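Local coordinates for protein leucyl aminopeptidase (Trypanosoma brucei brucei, PDB 5NTD) that probably cleaves N-terminal residues, leucine among them, from peptides, as a hexameric M17 aminopeptidase whose manganese-containing active site binds the inhibitor bestatin, at residues 12-17 against 173-178; 200-205 against 510-515; 223-228 against 314-319. All coordinates share one frame; numbering follows the deposited sequence.

Interaction 1 (12-17 against 173-178)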
# COMPACT_ATOMS: atom_id res chain seq x y z
N LEU G 12 6.57 -34.75 18.65
CA LEU G 12 7.82 -33.99 18.74
C LEU G 12 8.99 -34.90 19.08
O LEU G 12 10.07 -34.79 18.50
CB LEU G 12 7.71 -32.86 19.73
CG LEU G 12 6.77 -31.71 19.29
CD1 LEU G 12 6.65 -30.69 20.43
CD2 LEU G 12 7.24 -30.99 18.05
N SER G 13 8.78 -35.80 20.04
CA SER G 13 9.83 -36.78 20.40
C SER G 13 10.24 -37.62 19.22
O SER G 13 11.43 -37.86 19.00
CB SER G 13 9.36 -37.73 21.48
OG SER G 13 9.38 -37.05 22.72
N ALA G 14 9.25 -38.11 18.49
CA ALA G 14 9.55 -38.97 17.34
C ALA G 14 10.34 -38.18 16.29
O ALA G 14 11.26 -38.67 15.67
CB ALA G 14 8.28 -39.52 16.75
N PHE G 15 10.01 -36.91 16.16
CA PHE G 15 10.68 -36.05 15.16
C PHE G 15 12.10 -35.80 15.59
O PHE G 15 13.02 -35.82 14.77
CB PHE G 15 9.93 -34.70 14.93
CG PHE G 15 10.71 -33.75 14.07
CD1 PHE G 15 10.83 -33.99 12.71
CD2 PHE G 15 11.37 -32.67 14.62
CE1 PHE G 15 11.57 -33.15 11.90
CE2 PHE G 15 12.10 -31.80 13.82
CZ PHE G 15 12.21 -32.05 12.45
N VAL G 16 12.27 -35.53 16.88
CA VAL G 16 13.64 -35.36 17.44
C VAL G 16 14.48 -36.59 17.06
O VAL G 16 15.59 -36.47 16.52
CB VAL G 16 13.63 -35.19 18.98
CG1 VAL G 16 15.03 -35.36 19.58
CG2 VAL G 16 13.11 -33.80 19.30
N GLN G 17 13.92 -37.74 17.34
CA GLN G 17 14.61 -39.00 17.11
C GLN G 17 14.96 -39.17 15.63
O GLN G 17 16.07 -39.58 15.29
CB GLN G 17 13.80 -40.19 17.63
CG GLN G 17 14.60 -41.50 17.62
CD GLN G 17 13.77 -42.73 17.94
OE1 GLN G 17 12.58 -42.83 17.60
NE2 GLN G 17 14.38 -43.69 18.62
N ALA G 173 3.05 -40.19 10.29
CA ALA G 173 3.01 -41.33 11.23
C ALA G 173 4.34 -42.05 11.28
O ALA G 173 4.57 -42.87 12.16
CB ALA G 173 1.92 -42.31 10.85
N ALA G 174 5.23 -41.73 10.35
CA ALA G 174 6.60 -42.28 10.31
C ALA G 174 7.67 -41.24 10.66
O ALA G 174 8.76 -41.20 10.07
CB ALA G 174 6.88 -42.88 8.95
N ALA G 175 7.34 -40.39 11.62
CA ALA G 175 8.23 -39.30 12.08
C ALA G 175 8.73 -38.38 10.93
O ALA G 175 9.82 -37.82 10.97
CB ALA G 175 9.39 -39.88 12.85
N TYR G 176 7.88 -38.21 9.92
CA TYR G 176 8.13 -37.28 8.78
C TYR G 176 9.38 -37.67 7.98
O TYR G 176 10.05 -36.83 7.40
CB TYR G 176 8.21 -35.84 9.26
CG TYR G 176 6.93 -35.37 9.85
CD1 TYR G 176 6.63 -35.60 11.21
CD2 TYR G 176 5.97 -34.70 9.08
CE1 TYR G 176 5.41 -35.19 11.76
CE2 TYR G 176 4.76 -34.28 9.64
CZ TYR G 176 4.49 -34.52 10.98
OH TYR G 176 3.28 -34.10 11.52
N ASN G 177 9.68 -38.97 7.99
CA ASN G 177 10.69 -39.55 7.09
C ASN G 177 10.00 -39.89 5.80
O ASN G 177 9.08 -40.66 5.78
CB ASN G 177 11.30 -40.84 7.66
CG ASN G 177 12.20 -40.57 8.83
OD1 ASN G 177 13.19 -39.82 8.72
ND2 ASN G 177 11.86 -41.13 9.97
N SER G 178 10.46 -39.29 4.72
CA SER G 178 9.83 -39.50 3.44
C SER G 178 9.94 -40.95 3.03
O SER G 178 10.98 -41.56 3.18
CB SER G 178 10.48 -38.64 2.36
OG SER G 178 9.91 -38.88 1.08
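Ala14, on helix 6-20, and Ala175, in the loop ahead of strand 183-188, both direct their methyls across the contact, and the two CB atoms meet at 4.1 Å. The loop methyl also goes deeper, onto the helix backbone: Ala175 CB lies 3.6 Å from Ala14 O. Ala14 alone thus offers Ala175 both its methyl and its carbonyl to rest on. Phe15 takes the neighbouring position. With CG anti to the backbone N (chi1 172°), its ring presents an edge to the loop, with Ala175 O lying near the ring plane, and CD1 comes no closer to that oxygen than 4.3 Å. The Phe15 side chain also packs on Arg211 and Ala215.

Ala175 is held up to the helix by a type I' beta turn running from Ala174 to Asn177, with positive phi at Ala175 and Tyr176. Asn177 N closes it on Ala174 O at 3.2 Å, and Asn177 ND2 adds a weak bond to the same oxygen. From within the turn, Tyr176 OH hydrogen-bonds to Glu11 of helix 6-20, and the tyrosine side chain packs on Val358 of a second subunit.

Chemically, Ala14, Phe15 and Ala175 meet by van der Waals contact without a hydrogen bond across the two segments; polar grip comes from just outside, with the Tyr176 hydroxyl bonded to Glu11 and the Tyr176 carbonyl oxygen to Arg211.

Interaction 2 (200-205 against 510-515); sequences EAVATS and GPALLT
With CG1 anti to its backbone N (chi1 171°), Val202 extends that methyl toward helix 511-519, where it meets Ala512 CB at 4.4 Å. Ser205, one turn further on, works differently. Its CB faces the proline ring, at 4.3 Å from Pro511 CB, while a chi1 of -87° swings OG to helix 314-328, where it hydrogen-bonds to Thr325 OG1 and Cys321 O. The serine therefore gives its carbon to one helix and its hydroxyl to another. Its backbone joins in as well, since Pro511 CG sits 4.1 Å from Ser205 O.

The two helices run in roughly opposite senses here, and small residues let their backbones come near: the CA atoms of Val202 and Ala512 are 6.5 Å apart. Pro511 opens the second helix in its first turn, where a proline costs no hydrogen bond. Gly510 is the N-cap, and its positive phi (129°) is one that a side chain would hardly tolerate. Glu437 OE1 accepts from both Gly510 N and Leu513 N, which fixes this helix start.

Within helix 196-214, away from the contact, Thr204 OG1 donates to Glu200 O at 2.6 Å. It approaches from above the carbonyl plane, while Thr204 N reaches the same oxygen from the opposite face.

Around this buried pair, helix 314-328 supplies a third wall, with Ala318 and Cys321 against Pro511, Thr325 against Thr515 and Arg328 against Thr204. Leu513 turns to helix 422-435, and both Leu513 and Leu514 settle on strand 395-400 of the catalytic-domain sheet.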
# COMPACT_ATOMS: atom_id res chain seq x y z
N GLU G 200 30.09 -39.57 2.58
CA GLU G 200 28.79 -39.86 3.23
C GLU G 200 28.49 -38.94 4.40
O GLU G 200 27.37 -38.46 4.56
CB GLU G 200 28.69 -41.29 3.75
CG GLU G 200 28.34 -42.28 2.67
CD GLU G 200 28.13 -43.67 3.21
OE1 GLU G 200 27.67 -43.83 4.38
OE2 GLU G 200 28.41 -44.62 2.46
N ALA G 201 29.50 -38.68 5.20
CA ALA G 201 29.34 -37.77 6.36
C ALA G 201 28.94 -36.35 5.91
O ALA G 201 28.06 -35.71 6.49
CB ALA G 201 30.60 -37.70 7.18
N VAL G 202 29.56 -35.90 4.83
CA VAL G 202 29.23 -34.57 4.22
C VAL G 202 27.78 -34.55 3.70
O VAL G 202 27.02 -33.64 3.99
CB VAL G 202 30.18 -34.22 3.05
CG1 VAL G 202 29.72 -32.99 2.29
CG2 VAL G 202 31.57 -33.98 3.61
N ALA G 203 27.45 -35.57 2.94
CA ALA G 203 26.10 -35.69 2.38
C ALA G 203 25.06 -35.77 3.49
O ALA G 203 23.99 -35.17 3.41
CB ALA G 203 25.98 -36.90 1.51
N THR G 204 25.41 -36.49 4.54
CA THR G 204 24.52 -36.61 5.71
C THR G 204 24.24 -35.23 6.33
O THR G 204 23.11 -34.92 6.69
CB THR G 204 25.12 -37.57 6.76
OG1 THR G 204 25.31 -38.84 6.12
CG2 THR G 204 24.18 -37.75 7.98
N SER G 205 25.30 -34.44 6.49
CA SER G 205 25.17 -33.10 7.08
C SER G 205 24.36 -32.15 6.18
O SER G 205 23.56 -31.36 6.66
CB SER G 205 26.52 -32.50 7.40
OG SER G 205 26.94 -32.93 8.70
N GLY G 510 25.51 -24.46 3.50
CA GLY G 510 26.28 -23.95 4.63
C GLY G 510 27.28 -24.93 5.22
O GLY G 510 28.46 -24.59 5.40
N PRO G 511 26.83 -26.14 5.55
CA PRO G 511 27.75 -27.09 6.19
C PRO G 511 28.97 -27.48 5.37
O PRO G 511 30.08 -27.45 5.86
CB PRO G 511 26.87 -28.30 6.45
CG PRO G 511 25.52 -27.71 6.63
CD PRO G 511 25.45 -26.59 5.64
N ALA G 512 28.76 -27.80 4.11
CA ALA G 512 29.87 -28.17 3.21
C ALA G 512 30.85 -27.00 3.02
O ALA G 512 32.06 -27.19 2.92
CB ALA G 512 29.37 -28.64 1.87
N LEU G 513 30.30 -25.80 2.93
CA LEU G 513 31.12 -24.56 2.88
C LEU G 513 32.10 -24.53 4.07
O LEU G 513 33.29 -24.34 3.90
CB LEU G 513 30.24 -23.31 2.93
CG LEU G 513 30.93 -21.94 3.02
CD1 LEU G 513 31.81 -21.70 1.82
CD2 LEU G 513 29.87 -20.87 3.12
N LEU G 514 31.55 -24.73 5.26
CA LEU G 514 32.36 -24.76 6.47
C LEU G 514 33.41 -25.90 6.44
O LEU G 514 34.56 -25.71 6.81
CB LEU G 514 31.50 -24.91 7.71
CG LEU G 514 30.62 -23.74 8.08
CD1 LEU G 514 29.72 -24.09 9.26
CD2 LEU G 514 31.47 -22.52 8.43
N THR G 515 32.97 -27.08 6.03
CA THR G 515 33.85 -28.22 5.98
C THR G 515 35.06 -27.90 5.11
O THR G 515 36.19 -28.14 5.50
CB THR G 515 33.12 -29.46 5.48
OG1 THR G 515 32.07 -29.78 6.39
CG2 THR G 515 34.09 -30.66 5.41

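Interaction 3 (223-228 against 314-319)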
# COMPACT_ATOMS: atom_id res chain seq x y z
N ALA G 223 12.94 -25.82 21.58
CA ALA G 223 13.13 -26.98 22.45
C ALA G 223 13.56 -28.21 21.67
O ALA G 223 14.51 -28.92 22.10
CB ALA G 223 11.89 -27.31 23.25
N THR G 224 12.90 -28.49 20.55
CA THR G 224 13.29 -29.71 19.80
C THR G 224 14.67 -29.57 19.14
O THR G 224 15.42 -30.54 19.05
CB THR G 224 12.27 -30.19 18.79
OG1 THR G 224 12.04 -29.18 17.82
CG2 THR G 224 11.00 -30.55 19.49
N PHE G 225 15.00 -28.37 18.71
CA PHE G 225 16.33 -28.12 18.12
C PHE G 225 17.39 -28.40 19.22
O PHE G 225 18.40 -29.06 18.99
CB PHE G 225 16.45 -26.71 17.61
CG PHE G 225 17.51 -26.49 16.55
CD1 PHE G 225 18.61 -27.31 16.40
CD2 PHE G 225 17.41 -25.37 15.72
CE1 PHE G 225 19.57 -27.05 15.44
CE2 PHE G 225 18.37 -25.11 14.74
CZ PHE G 225 19.46 -25.94 14.61
N THR G 226 17.11 -27.90 20.40
CA THR G 226 18.01 -28.12 21.53
C THR G 226 18.16 -29.63 21.84
O THR G 226 19.27 -30.12 22.07
CB THR G 226 17.52 -27.38 22.78
OG1 THR G 226 17.53 -25.97 22.50
CG2 THR G 226 18.43 -27.66 24.00
N GLU G 227 17.05 -30.33 21.87
CA GLU G 227 17.07 -31.78 22.15
C GLU G 227 17.86 -32.53 21.10
O GLU G 227 18.56 -33.49 21.40
CB GLU G 227 15.67 -32.38 22.23
CG GLU G 227 14.96 -32.03 23.51
CD GLU G 227 13.49 -32.46 23.46
OE1 GLU G 227 13.25 -33.64 23.10
OE2 GLU G 227 12.59 -31.64 23.77
N ILE G 228 17.72 -32.10 19.87
CA ILE G 228 18.47 -32.71 18.76
C ILE G 228 19.97 -32.53 18.97
O ILE G 228 20.75 -33.47 18.81
CB ILE G 228 18.03 -32.16 17.40
CG1 ILE G 228 16.64 -32.70 17.07
CG2 ILE G 228 19.02 -32.54 16.30
CD1 ILE G 228 15.90 -31.88 16.03
N GLY G 314 18.11 -21.31 9.34
CA GLY G 314 19.03 -21.89 8.36
C GLY G 314 20.50 -21.70 8.68
O GLY G 314 21.32 -22.53 8.37
N GLY G 315 20.82 -20.58 9.30
CA GLY G 315 22.20 -20.30 9.76
C GLY G 315 22.60 -21.19 10.92
O GLY G 315 23.72 -21.66 11.00
N ALA G 316 21.67 -21.40 11.84
CA ALA G 316 21.92 -22.30 12.99
C ALA G 316 22.10 -23.75 12.52
O ALA G 316 22.95 -24.47 13.00
CB ALA G 316 20.81 -22.22 14.01
N ALA G 317 21.27 -24.16 11.59
CA ALA G 317 21.37 -25.48 11.02
C ALA G 317 22.70 -25.65 10.30
O ALA G 317 23.34 -26.70 10.40
CB ALA G 317 20.23 -25.77 10.05
N ALA G 318 23.11 -24.62 9.58
CA ALA G 318 24.35 -24.67 8.83
C ALA G 318 25.57 -24.88 9.76
O ALA G 318 26.37 -25.77 9.54
CB ALA G 318 24.54 -23.41 8.01
N VAL G 319 25.68 -24.05 10.78
CA VAL G 319 26.80 -24.17 11.72
C VAL G 319 26.71 -25.46 12.53
O VAL G 319 27.71 -26.11 12.81
CB VAL G 319 26.95 -22.97 12.67
CG1 VAL G 319 27.24 -21.71 11.85
CG2 VAL G 319 25.76 -22.76 13.58
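Phe225 reaches from helix 222-236 to the first turn of helix 314-328 and lands on Ala316 and Ala317. Nothing else from its own segment spans the gap: even the nearest CA atoms, those of Phe225 and Ala317, are 9.1 Å apart, and the aromatic ring bridges that distance. Two torsions explain how. CG stands anti to the backbone N (chi1 -158°), carrying the ring outward from the helix, and a chi2 of -24° then turns the ring well away from the perpendicular setting usual for phenylalanine, so that CD1 nearly eclipses CA and the CA-CB bond lies close to the plane of the ring.

In this pose the far end of the ring does the touching. CE2 lies 3.9 Å from Ala316 CB, and CZ is nearly as close to that methyl, at 4.0 Å. The methyl approaches obliquely. Ala317 N is met squarely at the edge: it lies in the ring plane, 3.9 Å from CZ, so the aromatic face is not turned to that amide. The side chain also touches Leu220, Met313 and, on strand 334-344, Leu341.

The active site is not far off. The Ala316 backbone hydrogen-bonds to that of Lys289, a residue of the manganese site, and the Ala316 side chain is about 11 Å from a manganese ion.

What joins the helices here is thus a buried van der Waals contact of ring carbons with a methyl and an amide nitrogen, with no hydrogen bond between the segments. It depends on the fit of the ring's end rather than on a directional bond.

From the N terminus, interaction 1 comes first: it closes a long loop, bringing helix 6-20 against the turn before strand 183-188, and is complete before the others begin. Interaction 2 then spans most of the remaining chain, joining helix 196-214 to the C-terminal helix 511-519. Interaction 3 is nested inside that loop and brings helix 222-236 onto helix 314-328. Direct packing links them in a row. Val16 and Leu12 of interaction 1 rest on Thr224 of interaction 3, while Pro511 and Leu514 of interaction 2 rest on Ala318. Interactions 1 and 2 do not touch; interaction 3 packs against both.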